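Local coordinates for YesW protein (Bacillus subtilis, PDB 2ZUX) that cleaves the rhamnogalacturonan backbone of plant cell wall pectin by endo-type elimination, with calcium or manganese required for activity, at residues A[195-200]-A[245-250]; A[448-453]-A[480-485]; A[459-464]-A[472-477]. All coordinates share one frame; numbering follows the deposited sequence.

Going from the N terminus, contact 1 comes first. It closes a loop of 44 residues within one four-stranded blade of the beta-propeller, joining strand 193-198 to the residues after strand 241-246. The other two contacts lie much later in the chain, on the opposite side of its centre, about 41 and 42 Å from contact 1 between centres. Contact 2 closes a loop of 26 residues and ties the loop entering another blade to its last strand, 481-487. Contact 3, nested within it, closes a short loop of 7 and joins a calcium loop to strand 471-476. Contacts 2 and 3 meet through neighbouring strands, where Lys474 pairs with Lys483 and Ile472 with Met485.

Contact 1: residues A[195-200]-A[245-250]; sequences AMKTAD and ANFEPA
Lys197 lies over a face of Phe247 in a CH-pi contact within one four-stranded antiparallel blade of the beta-propeller, across its third strand. Strand 193-198 and strand 241-246 are not neighbours in this sheet. Strand 230-235 runs between them and bonds to both. Thr198 pairs with Tyr230 through the backbone, and Phe247, just past its strand, pairs with Glu229. The contact therefore crosses the intervening strand by side chains alone.

The whole aliphatic part of Lys197 takes part. Its CD sits over the middle of the ring, 3.7 Å from the Phe247 centroid and 7° off the ring normal. To one side of it, Lys197 CG comes within 3.7 Å of Phe247 CD1. To the other, Lys197 CE is 3.8 Å from Phe247 CD2. CG of Lys197 is anti to the backbone N (chi1 -175°), and the chain stays extended as far as CE. This run crosses the Phe247 side chain at about a right angle and lays successive methylenes over its face.

The ammonium group has a different partner. Lys197 NZ forms a salt bridge with Glu229. NZ is 5.4 Å from the Phe247 ring centroid, too far for more than a weak cation-pi attraction. Met284 and Arg286 of strand 281-286 also touch Phe247, which links this blade to the next sheet along the chain. At its root, Lys197 CB still lies 3.9 Å from Phe247 CE1.

Contact 2: residues A[448-453]-A[480-485]; sequences VPSSTN and GVSKNM
Ser450 and Ser482 join a loop to the edge of a propeller blade. The loop leads from strand 435-437 to strand 454-456, the first strand of the blade. Strand 481-487 is its last strand. The main link is a backbone-to-side-chain hydrogen bond. Ser450 N donates to Ser482 OG at 2.9 Å, and the N-H...O angle of 162° makes it nearly straight.

The Ser482 side chain points at the loop. Its OG lies beside its own backbone N and anti to its carbonyl carbon (chi1 -65°), which brings the oxygen up to the loop backbone. There it also touches the residue before its donor, with Ser482 OG 3.3 Å from Pro449 CA. Ser450 returns the contact: its OG lies 3.3 Å from Ser482 CB. The two CB-OG bonds are turned roughly at right angles, with Ser450 OG against the CB end of Ser482 and Ser482 OG turned to the Ser450 backbone.

A water makes a second link. It donates to Val448 O at 3.2 Å and to Gly480 O at 2.8 Å. Two carbonyls that could not bond to each other are joined in this way.

Trp475 of strand 471-476 is shared, since both Pro449 and Ser482 pack on it. On the loop side, Ser451 O accepts from Trp431 NE1, and Pro449 also touches Trp431. The loop is therefore held by strand 429-432 as well as by the blade.

Gly480 has a positive phi of 68°. Together with Val481 it faces Asp476, which makes a G1 beta bulge where strand 481-487 begins. The arrangement is that of a bulged beta-hairpin at the edge of a propeller blade, with the incoming loop fastened to its outer strand.

Contact 3: residues A[459-464]-A[472-477]; sequences DGDLLR and IDKWDY. With CA (calcium ion), chain F.
Lys474 reaches from strand 471-476 of a propeller blade to the carboxylates of Asp459 and Asp461, in a calcium-binding loop that precedes strand 465-468. Lys474 NZ forms a salt bridge with Asp459 OD2 at 2.9 Å, using the syn lone pair of that oxygen. A second salt bridge runs to Asp461 OD2 at 2.8 Å, again on the syn side but tilted out of the carboxylate plane. Glu465 OE2 accepts a third hydrogen bond, so three acidic residues grip the ammonium group. The lysine chain is extended to CE and bends only at the last torsion (chi4 72°), turning NZ in among them.

The other oxygens of the two aspartates bind the metal. The calcium ion is 2.3 Å from Asp459 OD1 and 2.4 Å from Asp461 OD1. Leu463 O binds it at 2.3 Å, and Asp461 O also binds. A water and both carboxylate oxygens of Glu465 bring the ligands to seven. Protein ligands come from every second residue: Asp459, Asp461 and Leu463 in the loop and Glu465 at the start of the strand. Each aspartate is shared between two cations, which would probably offset the repulsion of carboxylates held so close together.

Asp459 OD1 has a further partner. It accepts from Asp461 N at 3.0 Å in an Asx turn, with the donor 53° above the carboxylate plane. Asp459 O is satisfied by the metal-bound water, which donates to it at 2.8 Å, and by Arg512 NH2.

The position of Lys474 is consistent with a second-shell role, as it contacts three first-shell carboxylates. Beside this polar cluster, Leu463 CD1 meets the Tyr477 ring obliquely, 4.5 Å from Tyr477 CE2.

Contact 1: residues A[195-200]-A[245-250]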
ATOM      1  N   ALA A 195      -1.699  -9.884  10.034  1.00 10.53           N
ATOM      2  CA  ALA A 195      -1.031 -11.164   9.818  1.00 10.30           C
ATOM      3  C   ALA A 195       0.387 -10.946   9.342  1.00 10.07           C
ATOM      4  O   ALA A 195       0.640 -10.082   8.497  1.00 10.21           O
ATOM      5  CB  ALA A 195      -1.787 -12.007   8.805  1.00 10.75           C
ATOM      6  N   MET A 196       1.312 -11.748   9.861  1.00  9.50           N
ATOM      7  CA  MET A 196       2.712 -11.651   9.449  1.00 10.49           C
ATOM      8  C   MET A 196       3.468 -12.875   9.921  1.00 10.11           C
ATOM      9  O   MET A 196       2.983 -13.641  10.755  1.00 10.53           O
ATOM     10  CB  MET A 196       3.366 -10.372  10.000  1.00 10.73           C
ATOM     11  CG  MET A 196       3.498 -10.343  11.512  1.00 11.61           C
ATOM     12  SD  MET A 196       3.823  -8.673  12.096  1.00 13.32           S
ATOM     13  CE  MET A 196       2.160  -8.100  12.231  1.00 16.53           C
ATOM     14  N   LYS A 197       4.675 -13.030   9.389  1.00  9.69           N
ATOM     15  CA  LYS A 197       5.593 -14.075   9.811  1.00 10.08           C
ATOM     16  C   LYS A 197       6.139 -13.752  11.200  1.00  9.71           C
ATOM     17  O   LYS A 197       6.513 -12.619  11.485  1.00  9.99           O
ATOM     18  CB  LYS A 197       6.722 -14.189   8.786  1.00 10.24           C
ATOM     19  CG  LYS A 197       7.711 -15.316   9.029  1.00 10.19           C
ATOM     20  CD  LYS A 197       8.584 -15.468   7.786  1.00 11.19           C
ATOM     21  CE  LYS A 197       9.550 -16.635   7.883  1.00 10.86           C
ATOM     22  NZ  LYS A 197      10.656 -16.358   8.844  1.00 11.35           N
ATOM     23  N   THR A 198       6.136 -14.761  12.066  1.00 10.09           N
ATOM     24  CA  THR A 198       6.554 -14.622  13.461  1.00 10.12           C
ATOM     25  C   THR A 198       7.503 -15.768  13.791  1.00 10.34           C
ATOM     26  O   THR A 198       7.781 -16.623  12.948  1.00  9.91           O
ATOM     27  CB  THR A 198       5.329 -14.665  14.398  1.00 10.05           C
ATOM     28  OG1 THR A 198       4.666 -15.920  14.215  1.00 11.07           O
ATOM     29  CG2 THR A 198       4.360 -13.518  14.087  1.00 10.93           C
ATOM     30  N   ALA A 199       7.997 -15.791  15.022  1.00 10.48           N
ATOM     31  CA  ALA A 199       8.953 -16.803  15.427  1.00 10.85           C
ATOM     32  C   ALA A 199       8.835 -17.068  16.916  1.00 10.98           C
ATOM     33  O   ALA A 199       8.104 -16.377  17.632  1.00 10.72           O
ATOM     34  CB  ALA A 199      10.367 -16.355  15.082  1.00 10.72           C
ATOM     35  N   ASP A 200       9.572 -18.065  17.391  1.00 11.12           N
ATOM     36  CA  ASP A 200       9.729 -18.244  18.829  1.00 11.24           C
ATOM     37  C   ASP A 200      10.196 -16.916  19.398  1.00 11.23           C
ATOM     38  O   ASP A 200      11.101 -16.274  18.858  1.00 11.45           O
ATOM     39  CB  ASP A 200      10.798 -19.299  19.116  1.00 11.54           C
ATOM     40  CG  ASP A 200      10.374 -20.687  18.698  1.00 12.08           C
ATOM     41  OD1 ASP A 200       9.243 -21.095  19.034  1.00 12.38           O
ATOM     42  OD2 ASP A 200      11.184 -21.362  18.027  1.00 13.63           O
ATOM     43  N   ALA A 245       0.424 -20.890  12.932  1.00 13.10           N
ATOM     44  CA  ALA A 245       0.734 -22.143  12.234  1.00 13.22           C
ATOM     45  C   ALA A 245       2.197 -22.108  11.818  1.00 12.93           C
ATOM     46  O   ALA A 245       2.822 -21.056  11.879  1.00 12.71           O
ATOM     47  CB  ALA A 245      -0.161 -22.303  11.023  1.00 14.04           C
ATOM     48  N   ASN A 246       2.753 -23.247  11.415  1.00 12.98           N
ATOM     49  CA  ASN A 246       4.073 -23.243  10.794  1.00 12.97           C
ATOM     50  C   ASN A 246       4.013 -22.428   9.506  1.00 12.71           C
ATOM     51  O   ASN A 246       3.042 -22.523   8.748  1.00 13.55           O
ATOM     52  CB  ASN A 246       4.564 -24.665  10.523  1.00 13.02           C
ATOM     53  CG  ASN A 246       4.989 -25.394  11.793  1.00 14.75           C
ATOM     54  OD1 ASN A 246       4.583 -26.534  12.035  1.00 18.77           O
ATOM     55  ND2 ASN A 246       5.818 -24.750  12.597  1.00 13.32           N
ATOM     56  N   PHE A 247       5.033 -21.603   9.290  1.00 12.29           N
ATOM     57  CA  PHE A 247       5.083 -20.732   8.125  1.00 11.86           C
ATOM     58  C   PHE A 247       5.392 -21.516   6.857  1.00 12.14           C
ATOM     59  O   PHE A 247       6.322 -22.317   6.819  1.00 12.49           O
ATOM     60  CB  PHE A 247       6.145 -19.637   8.309  1.00 11.77           C
ATOM     61  CG  PHE A 247       6.202 -18.668   7.167  1.00 10.68           C
ATOM     62  CD1 PHE A 247       5.384 -17.540   7.167  1.00 10.66           C
ATOM     63  CD2 PHE A 247       7.059 -18.876   6.089  1.00 10.63           C
ATOM     64  CE1 PHE A 247       5.416 -16.633   6.103  1.00 11.16           C
ATOM     65  CE2 PHE A 247       7.093 -17.983   5.027  1.00 10.88           C
ATOM     66  CZ  PHE A 247       6.269 -16.862   5.032  1.00 11.30           C
ATOM     67  N   GLU A 248       4.603 -21.263   5.821  1.00 11.90           N
ATOM     68  CA  GLU A 248       4.954 -21.693   4.477  1.00 12.64           C
ATOM     69  C   GLU A 248       4.880 -20.477   3.559  1.00 11.84           C
ATOM     70  O   GLU A 248       3.979 -19.645   3.705  1.00 11.91           O
ATOM     71  CB  GLU A 248       4.045 -22.827   3.995  1.00 12.73           C
ATOM     72  CG  GLU A 248       4.155 -24.085   4.850  1.00 15.14           C
ATOM     73  CD  GLU A 248       3.340 -25.247   4.335  1.00 16.38           C
ATOM     74  OE1 GLU A 248       2.929 -25.240   3.154  1.00 20.64           O
ATOM     75  OE2 GLU A 248       3.120 -26.187   5.127  1.00 19.79           O
ATOM     76  N   PRO A 249       5.817 -20.365   2.607  1.00 11.74           N
ATOM     77  CA  PRO A 249       6.884 -21.325   2.256  1.00 11.58           C
ATOM     78  C   PRO A 249       7.930 -21.589   3.339  1.00 11.50           C
ATOM     79  O   PRO A 249       8.546 -20.656   3.863  1.00 10.70           O
ATOM     80  CB  PRO A 249       7.545 -20.683   1.031  1.00 11.88           C
ATOM     81  CG  PRO A 249       6.504 -19.748   0.487  1.00 11.76           C
ATOM     82  CD  PRO A 249       5.817 -19.205   1.700  1.00 11.49           C
ATOM     83  N   ALA A 250       8.124 -22.868   3.655  1.00 11.96           N
ATOM     84  CA  ALA A 250       9.096 -23.280   4.653  1.00 12.66           C
ATOM     85  C   ALA A 250      10.512 -23.050   4.144  1.00 12.98           C
ATOM     86  O   ALA A 250      10.764 -23.014   2.938  1.00 13.55           O
ATOM     87  CB  ALA A 250       8.889 -24.744   5.014  1.00 13.29           C
TER

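Contact 2: residues A[448-453]-A[480-485]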
ATOM      1  N   VAL A 448      12.269  13.942 -18.064  1.00 17.54           N
ATOM      2  CA  VAL A 448      11.381  13.151 -17.212  1.00 16.26           C
ATOM      3  C   VAL A 448      11.056  13.978 -15.981  1.00 14.72           C
ATOM      4  O   VAL A 448      11.794  14.911 -15.630  1.00 14.30           O
ATOM      5  CB  VAL A 448      11.989  11.798 -16.721  1.00 16.56           C
ATOM      6  CG1 VAL A 448      11.948  10.769 -17.804  1.00 16.92           C
ATOM      7  CG2 VAL A 448      13.404  11.982 -16.151  1.00 18.44           C
ATOM      8  N   PRO A 449       9.954  13.638 -15.301  1.00 13.65           N
ATOM      9  CA  PRO A 449       9.692  14.226 -13.989  1.00 13.40           C
ATOM     10  C   PRO A 449      10.884  14.071 -13.038  1.00 13.44           C
ATOM     11  O   PRO A 449      11.680  13.135 -13.173  1.00 12.81           O
ATOM     12  CB  PRO A 449       8.482  13.432 -13.493  1.00 13.68           C
ATOM     13  CG  PRO A 449       7.762  13.075 -14.767  1.00 13.56           C
ATOM     14  CD  PRO A 449       8.872  12.724 -15.718  1.00 13.48           C
ATOM     15  N   SER A 450      10.999  14.988 -12.086  1.00 13.01           N
ATOM     16  CA  SER A 450      12.147  15.030 -11.184  1.00 13.27           C
ATOM     17  C   SER A 450      12.179  13.915 -10.141  1.00 13.07           C
ATOM     18  O   SER A 450      13.138  13.810  -9.375  1.00 13.89           O
ATOM     19  CB  SER A 450      12.185  16.375 -10.476  1.00 13.43           C
ATOM     20  OG  SER A 450      11.026  16.534  -9.691  1.00 14.62           O
ATOM     21  N   SER A 451      11.124  13.102 -10.087  1.00 12.02           N
ATOM     22  CA  SER A 451      11.098  11.922  -9.229  1.00 11.40           C
ATOM     23  C   SER A 451      10.571  10.738 -10.017  1.00 10.75           C
ATOM     24  O   SER A 451       9.843  10.911 -11.000  1.00 10.64           O
ATOM     25  CB  SER A 451      10.230  12.145  -7.993  1.00 11.84           C
ATOM     26  OG  SER A 451       8.864  12.358  -8.318  1.00 11.46           O
ATOM     27  N   THR A 452      10.952   9.546  -9.573  1.00 10.16           N
ATOM     28  CA  THR A 452      10.458   8.295 -10.129  1.00  9.85           C
ATOM     29  C   THR A 452      10.180   7.360  -8.956  1.00  9.75           C
ATOM     30  O   THR A 452      10.869   6.353  -8.748  1.00 10.11           O
ATOM     31  CB  THR A 452      11.460   7.692 -11.137  1.00  9.92           C
ATOM     32  OG1 THR A 452      11.882   8.728 -12.031  1.00 11.12           O
ATOM     33  CG2 THR A 452      10.822   6.576 -11.957  1.00 10.65           C
ATOM     34  N   ASN A 453       9.165   7.727  -8.178  1.00  9.52           N
ATOM     35  CA  ASN A 453       8.885   7.064  -6.913  1.00  8.92           C
ATOM     36  C   ASN A 453       7.388   6.774  -6.793  1.00  8.65           C
ATOM     37  O   ASN A 453       6.949   5.703  -7.186  1.00  9.01           O
ATOM     38  CB  ASN A 453       9.424   7.895  -5.733  1.00  9.40           C
ATOM     39  CG  ASN A 453       9.353   7.151  -4.425  1.00  9.00           C
ATOM     40  OD1 ASN A 453       9.030   5.964  -4.394  1.00 10.34           O
ATOM     41  ND2 ASN A 453       9.683   7.832  -3.337  1.00 10.68           N
ATOM     42  N   GLY A 480       7.735  20.690 -19.881  1.00 19.16           N
ATOM     43  CA  GLY A 480       8.565  19.514 -19.622  1.00 18.34           C
ATOM     44  C   GLY A 480       9.430  19.626 -18.384  1.00 17.62           C
ATOM     45  O   GLY A 480      10.597  19.231 -18.395  1.00 17.45           O
ATOM     46  N   VAL A 481       8.857  20.163 -17.311  1.00 17.19           N
ATOM     47  CA  VAL A 481       9.574  20.320 -16.050  1.00 17.16           C
ATOM     48  C   VAL A 481       8.644  20.087 -14.860  1.00 16.14           C
ATOM     49  O   VAL A 481       7.446  20.379 -14.924  1.00 15.44           O
ATOM     50  CB  VAL A 481      10.255  21.719 -15.915  1.00 17.70           C
ATOM     51  CG1 VAL A 481      11.500  21.824 -16.809  1.00 20.18           C
ATOM     52  CG2 VAL A 481       9.269  22.840 -16.200  1.00 19.44           C
ATOM     53  N   SER A 482       9.212  19.565 -13.778  1.00 15.70           N
ATOM     54  CA  SER A 482       8.480  19.378 -12.525  1.00 15.53           C
ATOM     55  C   SER A 482       8.528  20.643 -11.690  1.00 15.93           C
ATOM     56  O   SER A 482       9.538  21.356 -11.686  1.00 16.46           O
ATOM     57  CB  SER A 482       9.090  18.236 -11.718  1.00 15.44           C
ATOM     58  OG  SER A 482       8.940  17.000 -12.394  1.00 14.90           O
ATOM     59  N   LYS A 483       7.438  20.909 -10.981  1.00 15.76           N
ATOM     60  CA  LYS A 483       7.346  22.061 -10.088  1.00 16.51           C
ATOM     61  C   LYS A 483       6.776  21.604  -8.754  1.00 16.22           C
ATOM     62  O   LYS A 483       5.862  20.779  -8.717  1.00 16.17           O
ATOM     63  CB  LYS A 483       6.461  23.144 -10.708  1.00 17.40           C
ATOM     64  CG  LYS A 483       7.066  23.759 -11.967  1.00 19.71           C
ATOM     65  CD  LYS A 483       6.117  24.690 -12.685  1.00 23.38           C
ATOM     66  CE  LYS A 483       6.656  25.045 -14.072  1.00 24.56           C
ATOM     67  NZ  LYS A 483       8.009  25.678 -14.039  1.00 25.48           N
ATOM     68  N   ASN A 484       7.312  22.134  -7.660  1.00 15.75           N
ATOM     69  CA  ASN A 484       6.863  21.721  -6.338  1.00 15.94           C
ATOM     70  C   ASN A 484       5.497  22.293  -5.969  1.00 16.39           C
ATOM     71  O   ASN A 484       5.231  23.475  -6.214  1.00 16.97           O
ATOM     72  CB  ASN A 484       7.894  22.104  -5.276  1.00 15.73           C
ATOM     73  CG  ASN A 484       7.586  21.495  -3.930  1.00 15.93           C
ATOM     74  OD1 ASN A 484       7.516  20.275  -3.781  1.00 16.28           O
ATOM     75  ND2 ASN A 484       7.403  22.340  -2.936  1.00 14.40           N
ATOM     76  N   MET A 485       4.646  21.450  -5.378  1.00 16.05           N
ATOM     77  CA  MET A 485       3.317  21.846  -4.901  1.00 17.60           C
ATOM     78  C   MET A 485       3.268  21.901  -3.380  1.00 16.85           C
ATOM     79  O   MET A 485       2.595  22.751  -2.800  1.00 17.72           O
ATOM     80  CB  MET A 485       2.258  20.850  -5.362  1.00 17.43           C
ATOM     81  CG  MET A 485       1.905  20.914  -6.820  1.00 19.33           C
ATOM     82  SD  MET A 485       0.246  20.249  -7.065  1.00 21.29           S
ATOM     83  CE  MET A 485      -0.758  21.690  -6.718  1.00 21.88           C
TER
HETATM   84  O   HOH W   1      12.435  17.864 -16.812  1.00 46.09           O

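Contact 3: residues A[459-464]-A[472-477]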
ATOM      1  N   ASP A 459      -4.008  17.457  -6.217  1.00 10.99           N
ATOM      2  CA  ASP A 459      -4.724  18.672  -6.565  1.00 11.61           C
ATOM      3  C   ASP A 459      -6.118  18.356  -7.095  1.00 11.56           C
ATOM      4  O   ASP A 459      -6.627  17.243  -6.910  1.00 11.26           O
ATOM      5  CB  ASP A 459      -3.900  19.576  -7.498  1.00 11.97           C
ATOM      6  CG  ASP A 459      -3.734  19.007  -8.898  1.00 12.30           C
ATOM      7  OD1 ASP A 459      -4.476  18.073  -9.292  1.00 11.71           O
ATOM      8  OD2 ASP A 459      -2.852  19.521  -9.613  1.00 13.78           O
ATOM      9  N   GLY A 460      -6.752  19.335  -7.731  1.00 11.81           N
ATOM     10  CA  GLY A 460      -8.133  19.168  -8.148  1.00 12.35           C
ATOM     11  C   GLY A 460      -8.354  18.534  -9.505  1.00 12.31           C
ATOM     12  O   GLY A 460      -9.486  18.190  -9.835  1.00 13.17           O
ATOM     13  N   ASP A 461      -7.297  18.374 -10.297  1.00 12.23           N
ATOM     14  CA  ASP A 461      -7.472  17.819 -11.636  1.00 12.05           C
ATOM     15  C   ASP A 461      -7.282  16.303 -11.662  1.00 11.71           C
ATOM     16  O   ASP A 461      -6.773  15.708 -10.704  1.00 11.42           O
ATOM     17  CB  ASP A 461      -6.623  18.554 -12.689  1.00 12.07           C
ATOM     18  CG  ASP A 461      -5.143  18.178 -12.659  1.00 12.44           C
ATOM     19  OD1 ASP A 461      -4.765  17.104 -12.124  1.00 11.46           O
ATOM     20  OD2 ASP A 461      -4.347  18.952 -13.221  1.00 14.61           O
ATOM     21  N   LEU A 462      -7.715  15.682 -12.754  1.00 11.49           N
ATOM     22  CA  LEU A 462      -7.693  14.232 -12.887  1.00 11.49           C
ATOM     23  C   LEU A 462      -6.320  13.674 -13.260  1.00 11.20           C
ATOM     24  O   LEU A 462      -6.134  12.458 -13.234  1.00 11.36           O
ATOM     25  CB  LEU A 462      -8.766  13.779 -13.884  1.00 11.58           C
ATOM     26  CG  LEU A 462     -10.222  14.054 -13.477  1.00 12.18           C
ATOM     27  CD1 LEU A 462     -11.149  13.754 -14.646  1.00 13.36           C
ATOM     28  CD2 LEU A 462     -10.623  13.227 -12.255  1.00 12.26           C
ATOM     29  N   LEU A 463      -5.365  14.546 -13.574  1.00 11.05           N
ATOM     30  CA  LEU A 463      -3.978  14.109 -13.755  1.00 10.97           C
ATOM     31  C   LEU A 463      -3.423  13.697 -12.396  1.00 10.43           C
ATOM     32  O   LEU A 463      -3.946  14.117 -11.353  1.00 10.63           O
ATOM     33  CB  LEU A 463      -3.127  15.220 -14.375  1.00 11.15           C
ATOM     34  CG  LEU A 463      -3.565  15.722 -15.756  1.00 11.72           C
ATOM     35  CD1 LEU A 463      -2.676  16.872 -16.188  1.00 12.78           C
ATOM     36  CD2 LEU A 463      -3.526  14.600 -16.795  1.00 13.04           C
ATOM     37  N   ARG A 464      -2.377  12.878 -12.395  1.00 10.28           N
ATOM     38  CA  ARG A 464      -1.771  12.457 -11.148  1.00 10.35           C
ATOM     39  C   ARG A 464      -0.490  13.227 -10.900  1.00 10.19           C
ATOM     40  O   ARG A 464       0.319  13.436 -11.817  1.00 10.53           O
ATOM     41  CB  ARG A 464      -1.537  10.944 -11.135  1.00 10.24           C
ATOM     42  CG  ARG A 464      -1.489  10.361  -9.735  1.00  9.18           C
ATOM     43  CD  ARG A 464      -1.550   8.855  -9.724  1.00  9.50           C
ATOM     44  NE  ARG A 464      -1.808   8.350  -8.374  1.00  9.51           N
ATOM     45  CZ  ARG A 464      -1.683   7.073  -8.013  1.00  9.41           C
ATOM     46  NH1 ARG A 464      -1.293   6.161  -8.900  1.00  9.44           N
ATOM     47  NH2 ARG A 464      -1.955   6.704  -6.764  1.00  9.41           N
ATOM     48  N   ILE A 472       5.439  16.878  -2.681  1.00 11.72           N
ATOM     49  CA  ILE A 472       4.501  16.588  -3.760  1.00 11.77           C
ATOM     50  C   ILE A 472       4.793  17.583  -4.881  1.00 12.00           C
ATOM     51  O   ILE A 472       4.835  18.798  -4.641  1.00 12.38           O
ATOM     52  CB  ILE A 472       3.030  16.697  -3.301  1.00 11.44           C
ATOM     53  CG1 ILE A 472       2.749  15.678  -2.185  1.00 11.53           C
ATOM     54  CG2 ILE A 472       2.079  16.493  -4.493  1.00 12.22           C
ATOM     55  CD1 ILE A 472       1.360  15.764  -1.594  1.00 12.70           C
ATOM     56  N   ASP A 473       5.032  17.062  -6.082  1.00 12.03           N
ATOM     57  CA  ASP A 473       5.335  17.870  -7.259  1.00 12.17           C
ATOM     58  C   ASP A 473       4.267  17.690  -8.330  1.00 12.48           C
ATOM     59  O   ASP A 473       3.526  16.703  -8.330  1.00 12.55           O
ATOM     60  CB  ASP A 473       6.695  17.464  -7.852  1.00 12.52           C
ATOM     61  CG  ASP A 473       7.841  17.551  -6.851  1.00 13.06           C
ATOM     62  OD1 ASP A 473       7.913  18.530  -6.075  1.00 14.41           O
ATOM     63  OD2 ASP A 473       8.692  16.641  -6.854  1.00 14.87           O
ATOM     64  N   LYS A 474       4.205  18.637  -9.256  1.00 13.19           N
ATOM     65  CA  LYS A 474       3.348  18.505 -10.421  1.00 13.81           C
ATOM     66  C   LYS A 474       4.164  18.703 -11.687  1.00 13.89           C
ATOM     67  O   LYS A 474       5.025  19.587 -11.762  1.00 14.28           O
ATOM     68  CB  LYS A 474       2.174  19.483 -10.383  1.00 14.82           C
ATOM     69  CG  LYS A 474       1.062  19.110 -11.376  1.00 16.59           C
ATOM     70  CD  LYS A 474      -0.090  20.071 -11.336  1.00 18.72           C
ATOM     71  CE  LYS A 474      -1.096  19.723 -12.406  1.00 18.25           C
ATOM     72  NZ  LYS A 474      -1.855  18.489 -12.085  1.00 16.00           N
ATOM     73  N   TRP A 475       3.896  17.858 -12.671  1.00 13.73           N
ATOM     74  CA  TRP A 475       4.560  17.923 -13.964  1.00 13.74           C
ATOM     75  C   TRP A 475       3.918  18.974 -14.856  1.00 14.19           C
ATOM     76  O   TRP A 475       2.724  18.918 -15.147  1.00 13.88           O
ATOM     77  CB  TRP A 475       4.483  16.553 -14.626  1.00 13.51           C
ATOM     78  CG  TRP A 475       5.106  16.413 -15.990  1.00 12.91           C
ATOM     79  CD1 TRP A 475       4.441  16.150 -17.154  1.00 13.46           C
ATOM     80  CD2 TRP A 475       6.504  16.472 -16.330  1.00 13.14           C
ATOM     81  NE1 TRP A 475       5.332  16.037 -18.194  1.00 13.31           N
ATOM     82  CE2 TRP A 475       6.603  16.236 -17.721  1.00 12.75           C
ATOM     83  CE3 TRP A 475       7.680  16.707 -15.600  1.00 13.00           C
ATOM     84  CZ2 TRP A 475       7.825  16.225 -18.396  1.00 13.77           C
ATOM     85  CZ3 TRP A 475       8.903  16.696 -16.284  1.00 13.06           C
ATOM     86  CH2 TRP A 475       8.960  16.450 -17.667  1.00 13.69           C
ATOM     87  N   ASP A 476       4.729  19.940 -15.278  1.00 15.19           N
ATOM     88  CA  ASP A 476       4.312  20.934 -16.257  1.00 16.58           C
ATOM     89  C   ASP A 476       4.574  20.291 -17.614  1.00 17.00           C
ATOM     90  O   ASP A 476       5.711  20.276 -18.092  1.00 16.90           O
ATOM     91  CB  ASP A 476       5.129  22.217 -16.054  1.00 17.11           C
ATOM     92  CG  ASP A 476       4.844  23.293 -17.098  1.00 19.12           C
ATOM     93  OD1 ASP A 476       4.277  22.999 -18.170  1.00 20.00           O
ATOM     94  OD2 ASP A 476       5.221  24.450 -16.835  1.00 20.94           O
ATOM     95  N   TYR A 477       3.526  19.724 -18.212  1.00 17.58           N
ATOM     96  CA  TYR A 477       3.686  18.905 -19.418  1.00 18.90           C
ATOM     97  C   TYR A 477       4.019  19.724 -20.663  1.00 19.80           C
ATOM     98  O   TYR A 477       4.682  19.226 -21.570  1.00 20.38           O
ATOM     99  CB  TYR A 477       2.457  18.021 -19.666  1.00 18.96           C
ATOM    100  CG  TYR A 477       1.175  18.789 -19.902  1.00 18.94           C
ATOM    101  CD1 TYR A 477       0.807  19.192 -21.190  1.00 19.00           C
ATOM    102  CD2 TYR A 477       0.322  19.099 -18.844  1.00 19.09           C
ATOM    103  CE1 TYR A 477      -0.373  19.892 -21.413  1.00 19.75           C
ATOM    104  CE2 TYR A 477      -0.857  19.804 -19.058  1.00 19.88           C
ATOM    105  CZ  TYR A 477      -1.196  20.200 -20.345  1.00 19.65           C
ATOM    106  OH  TYR A 477      -2.368  20.886 -20.567  1.00 20.96           O
TER
HETATM  107 CA    CA F 632      -4.398  15.956 -10.097  1.00 10.72          CA
HETATM  108  O   HOH W   2      -5.639  14.964  -8.218  1.00 10.96           O